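Local coordinates for protein pyridoxamine 5-phosphate-dependent dehydrase (Escherichia coli, PDB 3B8X) that catalyses removal of the C3'-hydroxyl group from GDP-4-keto-6-deoxy-D-mannose, a pyridoxal phosphate-dependent step in the biosynthesis of the O-antigen sugar L-colitose, at residues B[214-217]-B[218-221]. The protein carries 1 engineered substitution. Residues are numbered along the deposited sequence; the frame is centred on the assembly and turned at random.
With G4M ([(2R,3S,4R,5R)-5-(2-amino-6-oxo-1,6-dihydro-9H-purin-9-yl)-3,4-dihydroxytetrahydrofuran-2-yl]methyl (2R,3S,4S,5S,6R)-3,4-dihydroxy-5-[({3-hydroxy-2-methyl-5-[(phosphonooxy)methyl]pyridin-4-yl}methyl)amino]-6-methyltetrahydro-2H-pyran-2-yl dihydrogen diphosphate), chain G.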
# COMPACT_ATOMS: atom_id res chain seq x y z
N ILE B 214 -3.38 8.26 -8.61
CA ILE B 214 -2.51 7.15 -8.28
C ILE B 214 -2.80 6.44 -6.95
O ILE B 214 -2.29 5.32 -6.70
CB ILE B 214 -1.05 7.49 -8.47
CG1 ILE B 214 -0.67 8.65 -7.54
CG2 ILE B 214 -0.76 7.71 -9.93
CD1 ILE B 214 0.86 8.88 -7.54
N ARG B 215 -3.58 7.11 -6.10
CA ARG B 215 -3.96 6.50 -4.82
C ARG B 215 -4.88 5.35 -5.11
O ARG B 215 -5.01 4.44 -4.32
CB ARG B 215 -4.85 7.40 -3.95
CG ARG B 215 -5.35 6.69 -2.70
CD ARG B 215 -6.01 7.70 -1.77
NE ARG B 215 -7.12 8.43 -2.43
CZ ARG B 215 -7.83 9.40 -1.87
NH1 ARG B 215 -7.53 9.84 -0.65
NH2 ARG B 215 -8.83 9.96 -2.55
N ALA B 216 -5.61 5.45 -6.23
CA ALA B 216 -6.61 4.43 -6.46
C ALA B 216 -6.67 3.90 -7.88
O ALA B 216 -7.44 4.40 -8.69
CB ALA B 216 -8.00 4.95 -6.07
N HIS B 217 -5.87 2.88 -8.14
CA HIS B 217 -5.87 2.20 -9.42
C HIS B 217 -5.44 2.95 -10.66
O HIS B 217 -5.43 2.35 -11.74
CB HIS B 217 -7.25 1.58 -9.68
CG HIS B 217 -7.77 0.77 -8.53
ND1 HIS B 217 -7.25 -0.47 -8.22
CD2 HIS B 217 -8.78 1.00 -7.65
CE1 HIS B 217 -7.93 -0.97 -7.20
NE2 HIS B 217 -8.86 -0.10 -6.83
N GLY B 218 -5.12 4.23 -10.53
CA GLY B 218 -4.72 5.01 -11.68
C GLY B 218 -5.92 5.36 -12.55
O GLY B 218 -5.79 5.69 -13.71
N TRP B 219 -7.11 5.27 -11.98
CA TRP B 219 -8.32 5.55 -12.72
C TRP B 219 -8.80 6.99 -12.52
O TRP B 219 -8.17 7.79 -11.81
CB TRP B 219 -9.40 4.52 -12.35
CG TRP B 219 -9.95 4.63 -10.89
CD1 TRP B 219 -9.81 5.66 -9.99
CD2 TRP B 219 -10.71 3.62 -10.22
NE1 TRP B 219 -10.52 5.37 -8.83
CE2 TRP B 219 -11.10 4.14 -8.97
CE3 TRP B 219 -11.23 2.38 -10.63
CZ2 TRP B 219 -11.89 3.42 -8.09
CZ3 TRP B 219 -12.07 1.70 -9.77
CH2 TRP B 219 -12.36 2.21 -8.51
N THR B 220 -9.88 7.35 -13.18
CA THR B 220 -10.30 8.73 -13.10
C THR B 220 -11.47 8.96 -12.16
O THR B 220 -11.98 10.05 -12.07
CB THR B 220 -10.75 9.19 -14.47
OG1 THR B 220 -11.86 8.38 -14.88
CG2 THR B 220 -9.58 9.03 -15.47
N ARG B 221 -11.89 7.92 -11.46
CA ARG B 221 -13.07 8.06 -10.64
C ARG B 221 -13.08 9.19 -9.63
O ARG B 221 -14.14 9.70 -9.29
CB ARG B 221 -13.32 6.77 -9.89
CG ARG B 221 -13.83 5.71 -10.80
CD ARG B 221 -14.75 4.76 -10.07
NE ARG B 221 -14.92 3.55 -10.87
CZ ARG B 221 -15.38 2.41 -10.39
NH1 ARG B 221 -15.76 2.32 -9.12
NH2 ARG B 221 -15.49 1.37 -11.19
OP3 G4M G . -9.42 -3.97 -5.77
PL G4M G . -8.13 -4.70 -5.16
OP1 G4M G . -6.95 -3.69 -4.92
OP2 G4M G . -8.46 -5.50 -3.80
OP4 G4M G . -7.65 -5.88 -6.14
C5B G4M G . -7.08 -5.36 -7.33
C5L G4M G . -7.30 -6.34 -8.48
C6L G4M G . -6.22 -7.02 -9.05
N1L G4M G . -6.36 -7.87 -10.07
C2L G4M G . -7.52 -8.02 -10.69
C2A G4M G . -7.55 -8.93 -11.91
C3L G4M G . -8.67 -7.36 -10.21
O3L G4M G . -9.86 -7.49 -10.84
C4L G4M G . -8.56 -6.50 -9.08
C4A G4M G . -9.66 -5.77 -8.61
N4A G4M G . -10.84 -5.91 -9.20
C4G G4M G . -11.98 -5.33 -8.67
C5G G4M G . -12.90 -4.79 -9.76
C6G G4M G . -13.21 -5.91 -10.75
O5G G4M G . -14.12 -4.38 -9.14
C3G G4M G . -11.65 -4.22 -7.66
O3G G4M G . -12.04 -4.65 -6.35
C2G G4M G . -12.38 -2.91 -8.07
O2G G4M G . -12.24 -1.91 -7.03
C1G G4M G . -13.88 -3.15 -8.41
O1G G4M G . -14.38 -2.07 -9.21
P2 G4M G . -15.81 -1.81 -8.55
O3P G4M G . -16.71 -3.14 -8.52
O4P G4M G . -16.54 -0.73 -9.47
OPP G4M G . -15.56 -1.29 -7.03
P G4M G . -16.75 -0.28 -6.60
O1P G4M G . -17.53 0.41 -7.84
O2P G4M G . -16.06 0.89 -5.74
O5' G4M G . -17.81 -1.03 -5.62
C5' G4M G . -18.58 -2.01 -6.32
C4' G4M G . -20.05 -1.91 -5.90
O4' G4M G . -20.23 -2.21 -4.49
C3' G4M G . -20.59 -0.46 -6.13
O3' G4M G . -21.96 -0.47 -6.54
C2' G4M G . -20.40 0.20 -4.74
O2' G4M G . -21.44 1.16 -4.49
C1' G4M G . -20.58 -0.99 -3.79
N9 G4M G . -19.75 -0.82 -2.60
C8 G4M G . -18.39 -0.74 -2.57
N7 G4M G . -18.01 -0.60 -1.32
C4 G4M G . -20.23 -0.71 -1.34
C5 G4M G . -19.11 -0.57 -0.51
C6 G4M G . -19.33 -0.47 0.88
O6 G4M G . -18.40 -0.38 1.66
N3 G4M G . -21.45 -0.72 -0.81
C2 G4M G . -21.63 -0.61 0.48
N1 G4M G . -20.59 -0.49 1.34
N2 G4M G . -22.91 -0.64 0.98
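H217 leans its CD2 edge over one face of the W219 indole, an edge-to-face pair across a type I' beta turn from A216 to W219, in the loop after helix 205-214. CD2 lies 3.9 Å from W219 CH2, and the planes of the imidazole and the six-membered ring meet at 55°. H217 and G218, the two central residues, both have positive phi; glycine suits the second place, where such a phi is easily adopted and a CB would crowd H217 O. The closing bond, W219 N to A216 O, is straight but weak at 3.4 Å. W219 CG stands between its backbone N and carbonyl carbon (chi1 69°), which folds the indole back across the turn, with A216 O 3.0 Å from W219 CD1 on the face that H217 also covers. The small A216 methyl fits near the pyrrole side, CB being 3.8 Å from W219 NE1. On the opposite indole face runs R221, its CG centred over the ring system and its guanidinium against W219 CZ3, so the indole lies between two ligand-pocket residues. W90 of the second subunit meets the H217 ring nearly at right angles, placing the turn at the dimer interface. G4M joins cofactor and nucleotide sugar in one adduct: H217 CE1 comes 3.6 Å from OP3 of its pyridoxal-derived phosphate, whereas R221, suited by charge and paired N-H groups, bridges its diphosphate, NH1 donating to G4M O4P and, at 2.9 Å, to G4M O1P.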